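Local coordinates for protein cysteine desulfurase (Stenotrophomonas maltophilia, PDB 6WCI) that probably removes sulfur from L-cysteine to give L-alanine, using pyridoxal 5'-phosphate and passing the sulfur to a carrier, at residues 275-278 against 284-287. Sequence-based numbering, arbitrary orientation.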
loop_
_atom_site.group_PDB
_atom_site.type_symbol
_atom_site.label_atom_id
_atom_site.label_comp_id
_atom_site.label_asym_id
_atom_site.label_seq_id
_atom_site.Cartn_x
_atom_site.Cartn_y
_atom_site.Cartn_z
ATOM N N MET B 275 6.765 7.484 -11.119
ATOM C CA MET B 275 6.969 8.861 -10.674
ATOM C C MET B 275 8.084 9.569 -11.432
ATOM O O MET B 275 8.269 10.777 -11.254
ATOM C CB MET B 275 7.251 8.916 -9.164
ATOM C CG MET B 275 8.417 8.060 -8.675
ATOM S SD MET B 275 10.048 8.797 -8.915
ATOM C CE MET B 275 9.981 10.121 -7.686
ATOM N N ILE B 276 8.813 8.862 -12.281
ATOM C CA ILE B 276 9.856 9.466 -13.088
ATOM C C ILE B 276 9.280 9.768 -14.461
ATOM O O ILE B 276 8.258 9.223 -14.878
ATOM C CB ILE B 276 11.106 8.563 -13.208
ATOM C CG1 ILE B 276 10.714 7.174 -13.722
ATOM C CG2 ILE B 276 11.820 8.453 -11.872
ATOM C CD1 ILE B 276 10.699 7.043 -15.226
ATOM N N LYS B 277 9.963 10.633 -15.187
ATOM C CA LYS B 277 9.683 10.839 -16.596
ATOM C C LYS B 277 10.788 10.277 -17.479
ATOM O O LYS B 277 10.503 9.637 -18.492
ATOM C CB LYS B 277 9.496 12.340 -16.858
ATOM C CG LYS B 277 9.084 12.737 -18.265
ATOM C CD LYS B 277 8.846 14.252 -18.344
ATOM C CE LYS B 277 7.890 14.727 -17.243
ATOM N NZ LYS B 277 7.540 16.174 -17.350
ATOM N N GLU B 278 12.046 10.484 -17.088
ATOM C CA GLU B 278 13.222 9.976 -17.785
ATOM C C GLU B 278 14.239 9.594 -16.724
ATOM O O GLU B 278 14.501 10.385 -15.812
ATOM C CB GLU B 278 13.829 11.029 -18.724
ATOM C CG GLU B 278 12.883 11.589 -19.774
ATOM C CD GLU B 278 12.609 10.607 -20.898
ATOM O OE1 GLU B 278 13.367 9.619 -21.032
ATOM O OE2 GLU B 278 11.636 10.825 -21.650
ATOM N N THR B 284 17.965 12.162 -13.572
ATOM C CA THR B 284 16.590 11.721 -13.737
ATOM C C THR B 284 15.648 12.918 -13.701
ATOM O O THR B 284 15.894 13.887 -12.978
ATOM C CB THR B 284 16.237 10.710 -12.644
ATOM O OG1 THR B 284 16.967 9.495 -12.873
ATOM C CG2 THR B 284 14.747 10.400 -12.609
ATOM N N VAL B 285 14.591 12.850 -14.509
ATOM C CA VAL B 285 13.554 13.870 -14.586
ATOM C C VAL B 285 12.248 13.266 -14.069
ATOM O O VAL B 285 11.822 12.201 -14.531
ATOM C CB VAL B 285 13.388 14.388 -16.026
ATOM C CG1 VAL B 285 12.304 15.454 -16.075
ATOM C CG2 VAL B 285 14.717 14.946 -16.563
ATOM N N PHE B 286 11.608 13.941 -13.123
ATOM C CA PHE B 286 10.435 13.381 -12.467
ATOM C C PHE B 286 9.143 13.864 -13.116
ATOM O O PHE B 286 9.082 14.954 -13.691
ATOM C CB PHE B 286 10.425 13.743 -10.977
ATOM C CG PHE B 286 11.658 13.308 -10.242
ATOM C CD1 PHE B 286 11.829 11.983 -9.881
ATOM C CD2 PHE B 286 12.651 14.224 -9.919
ATOM C CE1 PHE B 286 12.968 11.572 -9.211
ATOM C CE2 PHE B 286 13.786 13.826 -9.245
ATOM C CZ PHE B 286 13.948 12.495 -8.890
ATOM N N ASN B 287 8.096 13.042 -12.992
ATOM C CA ASN B 287 6.756 13.447 -13.386
ATOM C C ASN B 287 6.281 14.596 -12.508
ATOM O O ASN B 287 6.881 14.913 -11.482
ATOM C CB ASN B 287 5.764 12.295 -13.225
ATOM C CG ASN B 287 5.558 11.520 -14.495
ATOM O OD1 ASN B 287 5.730 12.049 -15.597
ATOM N ND2 ASN B 287 5.176 10.252 -14.354
HETATM O O HOH W 1 9.118 17.479 -14.620
#
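Val285 O accepts two backbone N-H groups, from Lys277 and, at 3.1 Å, from Glu278 N; both donors lie in its carbonyl plane and both bonds are near straight (161° at the hydrogen). The Lys277 N to Val285 O separation, 2.5 Å, is unusually short, so its exact length is doubtful. Val285 N returns a bond to Glu278 O at 2.8 Å, and Asn287 N reaches Met275 O from above the carbonyl plane. Thr284 CA adds a CH···O contact to Glu278 O.

Apolar contacts gather around Phe286. Met275, bent at chi2 and chi3 (81° and 71°), runs alongside the ring, bringing CE to 3.4 Å from Phe286 CD1; SD sits at the ring edge, 5.0 Å from the centroid, a Met-aromatic contact. Ile276 CG2 meets Thr284 CG2 at 3.6 Å and also approaches Phe286 CD1. Val148 and Leu152 of the second subunit pack on Met275 and Phe286.

Among the polar ends, Thr284 OG1 bonds Gln151 OE1 of the second subunit, while Asn287 ND2 bonds Glu274 O. A water donates to Phe286 O and weakly accepts from Lys277 NZ.

With Lys277 and Glu278 both opposite Val285, this is a classic beta bulge in a short antiparallel hairpin that projects against the partner subunit of the dimer.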